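Local atomic coordinates of putative curved DNA-binding protein (Chaetomium thermophilum var. thermophilum DSM 1495, PDB entry 4IPA), a protein that probably acts in ribosome biogenesis as a thermophilic Arx1 with a methionine-aminopeptidase-like fold, and may bind DNA. Residues 46-50 against 136-140; 282-288 against 317-322; 353-358 against 387-391. One frame throughout, in Å; residues are numbered along the deposited sequence.

Overall arrangement
From the N terminus, contact 1 comes first. It sets the loop after helix 23-46 beside the loop that leaves strand 127-136, closing a span of 85 residues in the M24-type part of the chain. Contact 2 closes a shorter loop of 28 residues and ties the start of helix 286-299 to helix 312-324. Contact 3 closes another 28-residue span and fastens the C-terminal tail to edge strand 355-360. The three follow one another in series, so none nests in or crosses another. Their centres lie about 34 to 46 Å apart. Contacts 2 and 3 sit on opposite sides of the chain's centre, with nearest atoms about 32 Å apart.

Contact 1: residues 46-50 against 136-140; sequences LCVPG and VAKNA
Val48 and Lys138 mark the closest backbone approach, with 5.2 Å between the CA atoms. Neither segment is regular here. Cys47 is the centre of an inverse gamma turn, closed by a weak bond from Val48 N to Leu46 O. The turn follows helix 23-46, and Val48 and Pro49, next in the chain, make much of the contact. Pro49 CD comes to 3.5 Å from Lys138 C, and its CG lies 3.9 Å from Lys138 CA. The ring packs chiefly on the main chain of Lys138, with Asn139 ND2 4.0 Å from Pro49 CD. An alanine here would lack CG and CD, and is likely to leave a gap beside the Lys138 backbone. The contact joins two connecting loops of the M24-type fold, one between helices 23-46 and 53-69, the other between strand 127-136 and helix 148-167. Asn139 CG stands anti to the carbonyl carbon (chi1 -69°), which carries ND2 to 3.8 Å from Val48 CB. Val48 CG1 also rests 3.9 Å from Lys138 O. Lys138 points its CB away from the other segment, and its chain folds back on its own segment. There NZ donates to a lone pair of Val136 O, in the carbonyl plane, at 3.2 Å. Elsewhere, Pro49 touches Pro112, and Asn139 N bonds to Asp142.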
# COMPACT_ATOMS: atom_id res chain seq x y z
N LEU A 46 -3.99 15.33 -10.41
CA LEU A 46 -5.26 15.91 -9.99
C LEU A 46 -5.23 16.40 -8.54
O LEU A 46 -6.10 17.16 -8.14
CB LEU A 46 -6.42 14.92 -10.17
CG LEU A 46 -6.62 14.34 -11.58
CD1 LEU A 46 -7.75 13.30 -11.61
CD2 LEU A 46 -6.89 15.45 -12.60
N CYS A 47 -4.22 15.98 -7.77
CA CYS A 47 -4.21 16.31 -6.34
C CYS A 47 -3.65 17.70 -6.04
O CYS A 47 -2.63 17.84 -5.35
CB CYS A 47 -3.46 15.24 -5.53
SG CYS A 47 -4.26 13.62 -5.58
N VAL A 48 -4.32 18.72 -6.55
CA VAL A 48 -3.94 20.10 -6.30
C VAL A 48 -4.82 20.70 -5.19
O VAL A 48 -5.94 20.22 -4.95
CB VAL A 48 -4.05 20.94 -7.59
CG1 VAL A 48 -3.26 20.29 -8.73
CG2 VAL A 48 -5.50 21.11 -8.00
N PRO A 49 -4.32 21.73 -4.50
CA PRO A 49 -5.13 22.37 -3.46
C PRO A 49 -6.49 22.79 -4.00
O PRO A 49 -6.55 23.34 -5.11
CB PRO A 49 -4.29 23.60 -3.10
CG PRO A 49 -2.88 23.15 -3.36
CD PRO A 49 -2.99 22.35 -4.63
N GLY A 50 -7.56 22.51 -3.26
CA GLY A 50 -8.90 22.89 -3.67
C GLY A 50 -9.68 21.77 -4.35
O GLY A 50 -10.92 21.82 -4.42
N VAL A 136 3.23 15.88 -1.87
CA VAL A 136 2.89 17.13 -1.21
C VAL A 136 1.90 17.88 -2.09
O VAL A 136 2.17 18.16 -3.26
CB VAL A 136 4.14 18.00 -0.97
CG1 VAL A 136 3.75 19.35 -0.33
CG2 VAL A 136 5.12 17.27 -0.08
N ALA A 137 0.73 18.17 -1.55
CA ALA A 137 -0.29 18.85 -2.31
C ALA A 137 0.21 20.25 -2.70
O ALA A 137 0.65 21.02 -1.86
CB ALA A 137 -1.57 18.93 -1.52
N LYS A 138 0.13 20.57 -3.99
CA LYS A 138 0.62 21.86 -4.45
C LYS A 138 0.26 22.09 -5.91
O LYS A 138 -0.09 21.15 -6.62
CB LYS A 138 2.15 21.92 -4.28
CG LYS A 138 2.89 21.08 -5.31
CD LYS A 138 4.38 21.02 -5.01
CE LYS A 138 5.03 19.87 -5.77
NZ LYS A 138 4.58 18.53 -5.26
N ASN A 139 0.36 23.34 -6.35
CA ASN A 139 0.14 23.68 -7.75
C ASN A 139 1.39 23.50 -8.58
O ASN A 139 2.51 23.50 -8.06
CB ASN A 139 -0.39 25.11 -7.88
CG ASN A 139 -1.80 25.25 -7.35
OD1 ASN A 139 -2.04 25.99 -6.39
ND2 ASN A 139 -2.73 24.52 -7.96
N ALA A 140 1.20 23.36 -9.89
CA ALA A 140 2.28 23.09 -10.81
C ALA A 140 3.47 24.02 -10.67
O ALA A 140 4.61 23.59 -10.82

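Contact 2: residues 282-288 against 317-322; sequences ALKRPTS and SGVIEC
Glu321 reaches across to the turn before helix 286-299, and its carboxylate grips two successive backbone N-H groups. Lys284 N donates to Glu321 OE2 at 2.8 Å in a nearly straight bond (171°). It meets that oxygen on the syn side, somewhat out of the carboxylate plane. Arg285 N donates to the syn lone pair of Glu321 OE1 at 2.9 Å. Ser288 OG lies 3.1 Å from Glu321 OE1, a possible third bond whose proton is not settled. Glu321 CG is anti to the backbone N (chi1 -168°), and the chain runs extended from there, which carries the acid to the turn. The two backbone bonds would restrain rotation of the carboxylate. Arg285 is the N-cap residue, so the acid's negative charge probably also favours this helix start.

The packing is closest at Gly318. Its CA is 3.7 Å from Ser288 CA, and a side chain there would clash with Thr287 O. A turn further on, Leu283 CD1 lies 3.7 Å from Cys322 SG. Leu283 CD2 is 3.8 Å from Glu321 CG, the two side chains passing in opposite directions. A water is wedged between the segments, bonded to Ser288 OG, Ser317 O and Glu321 N.

The other side is wet. The Arg285 guanidinium does not pair directly with Glu321; their planes stand 70° apart. One water accepts from NE and bonds to Ser317 OG, and another accepts from NH2 and donates to Ser317 O.

The contact sets the first turn of helix 286-299 against helix 312-324. Behind it, Val319 and Cys322 touch Phe328 of strand 328-330.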
# COMPACT_ATOMS: atom_id res chain seq x y z
N ALA A 282 -24.32 -17.72 5.39
CA ALA A 282 -25.47 -17.50 4.52
C ALA A 282 -26.19 -16.19 4.85
O ALA A 282 -26.68 -16.01 5.96
CB ALA A 282 -26.42 -18.67 4.59
N LEU A 283 -26.23 -15.28 3.89
CA LEU A 283 -26.89 -13.99 4.09
C LEU A 283 -28.40 -14.14 4.05
O LEU A 283 -28.94 -14.81 3.18
CB LEU A 283 -26.42 -12.98 3.04
CG LEU A 283 -24.91 -12.69 3.10
CD1 LEU A 283 -24.45 -11.99 1.84
CD2 LEU A 283 -24.57 -11.87 4.36
N LYS A 284 -29.08 -13.53 5.02
CA LYS A 284 -30.54 -13.61 5.09
C LYS A 284 -31.23 -12.47 4.36
O LYS A 284 -32.32 -12.64 3.81
CB LYS A 284 -30.99 -13.65 6.56
CG LYS A 284 -30.50 -14.90 7.30
CD LYS A 284 -31.05 -14.98 8.71
CE LYS A 284 -30.75 -16.35 9.33
NZ LYS A 284 -31.30 -16.49 10.71
N ARG A 285 -30.58 -11.31 4.33
CA ARG A 285 -31.19 -10.11 3.78
C ARG A 285 -30.95 -9.98 2.28
O ARG A 285 -29.82 -10.13 1.81
CB ARG A 285 -30.71 -8.88 4.55
CG ARG A 285 -31.04 -9.00 6.03
CD ARG A 285 -30.45 -7.90 6.87
NE ARG A 285 -30.89 -6.56 6.47
CZ ARG A 285 -32.05 -6.01 6.82
NH1 ARG A 285 -32.93 -6.68 7.57
NH2 ARG A 285 -32.35 -4.78 6.40
N PRO A 286 -32.02 -9.71 1.53
CA PRO A 286 -31.93 -9.69 0.07
C PRO A 286 -30.98 -8.62 -0.44
O PRO A 286 -30.30 -8.87 -1.43
CB PRO A 286 -33.37 -9.41 -0.37
CG PRO A 286 -34.03 -8.79 0.82
CD PRO A 286 -33.39 -9.43 2.01
N THR A 287 -30.91 -7.46 0.19
CA THR A 287 -29.96 -6.46 -0.28
C THR A 287 -28.52 -6.86 0.04
O THR A 287 -27.59 -6.49 -0.67
CB THR A 287 -30.26 -5.05 0.24
OG1 THR A 287 -31.61 -4.70 -0.09
CG2 THR A 287 -29.31 -4.06 -0.41
N SER A 288 -28.34 -7.64 1.10
CA SER A 288 -27.03 -8.21 1.39
C SER A 288 -26.58 -9.14 0.27
O SER A 288 -25.47 -9.01 -0.25
CB SER A 288 -27.05 -8.94 2.74
OG SER A 288 -27.28 -8.00 3.77
N SER A 317 -27.12 -0.54 3.00
CA SER A 317 -28.03 -1.50 3.59
C SER A 317 -27.42 -2.90 3.63
O SER A 317 -27.38 -3.53 4.68
CB SER A 317 -29.34 -1.51 2.79
OG SER A 317 -30.15 -2.59 3.18
N GLY A 318 -26.94 -3.37 2.49
CA GLY A 318 -26.41 -4.71 2.39
C GLY A 318 -25.07 -4.92 3.07
O GLY A 318 -24.78 -6.02 3.55
N VAL A 319 -24.24 -3.88 3.14
CA VAL A 319 -22.92 -4.04 3.72
C VAL A 319 -22.98 -4.49 5.18
O VAL A 319 -22.12 -5.24 5.65
CB VAL A 319 -22.04 -2.78 3.59
CG1 VAL A 319 -22.52 -1.68 4.55
CG2 VAL A 319 -20.59 -3.15 3.88
N ILE A 320 -24.00 -4.02 5.89
CA ILE A 320 -24.14 -4.32 7.31
C ILE A 320 -24.08 -5.82 7.61
O ILE A 320 -23.19 -6.28 8.33
CB ILE A 320 -25.43 -3.72 7.88
CG1 ILE A 320 -25.42 -2.19 7.68
CG2 ILE A 320 -25.61 -4.13 9.35
CD1 ILE A 320 -26.69 -1.47 8.15
N GLU A 321 -25.02 -6.59 7.04
CA GLU A 321 -25.01 -8.03 7.28
C GLU A 321 -23.76 -8.72 6.72
O GLU A 321 -23.26 -9.70 7.28
CB GLU A 321 -26.25 -8.71 6.70
CG GLU A 321 -26.39 -10.15 7.18
CD GLU A 321 -27.52 -10.92 6.51
OE1 GLU A 321 -27.99 -10.49 5.43
OE2 GLU A 321 -27.93 -11.95 7.09
N CYS A 322 -23.25 -8.21 5.61
CA CYS A 322 -22.08 -8.81 5.00
C CYS A 322 -20.87 -8.73 5.94
O CYS A 322 -20.08 -9.67 6.02
CB CYS A 322 -21.78 -8.16 3.64
SG CYS A 322 -22.93 -8.60 2.27
O HOH W 1 -29.92 -5.14 3.77
O HOH W 2 -29.78 -3.24 6.33
O HOH W 3 -27.52 -6.01 5.32

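Contact 3: residues 353-358 against 387-391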
# COMPACT_ATOMS: atom_id res chain seq x y z
N LYS A 353 15.54 -15.36 -8.38
CA LYS A 353 16.95 -15.72 -8.41
C LYS A 353 17.85 -14.52 -8.24
O LYS A 353 18.83 -14.55 -7.50
CB LYS A 353 17.27 -16.32 -9.78
CG LYS A 353 17.66 -17.76 -9.79
CD LYS A 353 17.63 -18.26 -11.23
CE LYS A 353 18.33 -17.28 -12.16
NZ LYS A 353 18.20 -17.68 -13.59
N ASN A 354 17.53 -13.47 -8.99
CA ASN A 354 18.35 -12.28 -9.07
C ASN A 354 18.05 -11.25 -7.99
O ASN A 354 18.50 -10.12 -8.07
CB ASN A 354 18.20 -11.65 -10.45
CG ASN A 354 18.80 -12.51 -11.55
OD1 ASN A 354 19.90 -13.05 -11.40
ND2 ASN A 354 18.06 -12.66 -12.65
N GLY A 355 17.29 -11.66 -6.98
CA GLY A 355 16.91 -10.74 -5.92
C GLY A 355 15.54 -10.10 -6.12
O GLY A 355 14.60 -10.70 -6.67
N ILE A 356 15.43 -8.85 -5.68
CA ILE A 356 14.13 -8.21 -5.58
C ILE A 356 13.94 -7.18 -6.67
O ILE A 356 14.75 -6.26 -6.82
CB ILE A 356 13.94 -7.55 -4.20
CG1 ILE A 356 13.65 -8.64 -3.16
CG2 ILE A 356 12.82 -6.50 -4.24
CD1 ILE A 356 13.33 -8.13 -1.79
N THR A 357 12.86 -7.36 -7.43
CA THR A 357 12.43 -6.44 -8.48
C THR A 357 11.14 -5.71 -8.09
O THR A 357 10.17 -6.34 -7.63
CB THR A 357 12.13 -7.20 -9.79
OG1 THR A 357 13.25 -8.02 -10.14
CG2 THR A 357 11.84 -6.23 -10.94
N ARG A 358 11.12 -4.40 -8.29
CA ARG A 358 9.91 -3.62 -8.02
C ARG A 358 9.00 -3.68 -9.25
O ARG A 358 9.18 -2.92 -10.19
CB ARG A 358 10.26 -2.16 -7.70
CG ARG A 358 11.33 -1.98 -6.63
CD ARG A 358 11.56 -0.49 -6.26
NE ARG A 358 12.93 -0.28 -5.76
CZ ARG A 358 13.26 0.41 -4.67
NH1 ARG A 358 12.33 1.00 -3.94
NH2 ARG A 358 14.54 0.53 -4.33
N GLN A 387 23.87 -2.71 0.84
CA GLN A 387 23.53 -3.98 0.22
C GLN A 387 22.66 -3.75 -1.01
O GLN A 387 21.83 -2.84 -1.03
CB GLN A 387 22.80 -4.88 1.20
CG GLN A 387 23.53 -5.13 2.49
CD GLN A 387 22.65 -5.81 3.52
OE1 GLN A 387 22.99 -5.87 4.71
NE2 GLN A 387 21.50 -6.32 3.07
N PRO A 388 22.85 -4.57 -2.05
CA PRO A 388 22.07 -4.41 -3.28
C PRO A 388 20.68 -5.02 -3.10
O PRO A 388 20.48 -5.83 -2.20
CB PRO A 388 22.88 -5.22 -4.30
CG PRO A 388 23.51 -6.30 -3.48
CD PRO A 388 23.80 -5.70 -2.13
N LEU A 389 19.75 -4.61 -3.95
CA LEU A 389 18.40 -5.17 -3.92
C LEU A 389 18.29 -6.33 -4.90
O LEU A 389 17.47 -7.24 -4.73
CB LEU A 389 17.38 -4.08 -4.27
CG LEU A 389 16.56 -3.54 -3.11
CD1 LEU A 389 15.61 -2.47 -3.61
CD2 LEU A 389 15.79 -4.68 -2.41
N SER A 390 19.14 -6.30 -5.92
CA SER A 390 19.13 -7.33 -6.94
C SER A 390 20.48 -7.36 -7.65
O SER A 390 21.33 -6.53 -7.37
CB SER A 390 18.06 -7.00 -7.98
OG SER A 390 18.49 -5.89 -8.75
N LYS A 391 20.66 -8.33 -8.54
CA LYS A 391 21.79 -8.36 -9.46
C LYS A 391 21.33 -7.74 -10.77
O LYS A 391 20.48 -8.30 -11.45
CB LYS A 391 22.23 -9.79 -9.76
CG LYS A 391 22.71 -10.64 -8.59
CD LYS A 391 22.99 -12.07 -9.09
CE LYS A 391 22.91 -13.13 -7.99
NZ LYS A 391 22.64 -14.51 -8.54
O HOH W 4 20.99 -16.32 -6.85
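Gly355 and Ser390 form a single antiparallel bridge, a non-hydrogen-bonded pair with CA atoms 4.2 Å apart. Two backbone bonds flank the pair. Lys391 N donates to Asn354 O at 2.8 Å, and Ile356 N donates to Leu389 O, also at 2.8 Å and fairly straight (168°). In both, the donor is tilted a little over 20° from the carbonyl plane. Ser390 brings its CB near Ile356 O. Gly355 suits this place. A side chain here would run into Leu389 O and Ser390 CA, and the local phi and psi would also press a CB against the preceding carbonyl.

Apolar contact centres on Leu389, whose two methyls go to different partners. CD2 packs at 3.9 Å from Ile356 CB. With Ile356 CG1 anti to the carbonyl carbon (chi1 -75°), CG2 is the branch left to meet the same methyl, and the two side chains cross at an oblique angle. The other methyl, CD1, lies 3.3 Å from Arg358 NH2, where the Arg358 chain runs at about a right angle to the leucine. At this end the Arg358 guanidinium also forms a salt bridge with Glu162.

Polar side chains meet at the other end. The Lys391 chain crosses Asn354 at about a right angle, with CD 4.0 Å from Asn354 OD1. The chain is extended beyond CG, and its ammonium reaches Lys353 O through a water. That water donates to the carbonyl and accepts from NZ.

The tail after helix 379-386 is thus pinned to the start of strand 355-360, at an edge of the antiparallel sheet. Ile356 also touches Ile349 and Ile351 of the adjacent strand 342-352. Helix 148-167 packs on the same region, with Leu165 against both Arg358 and Leu389.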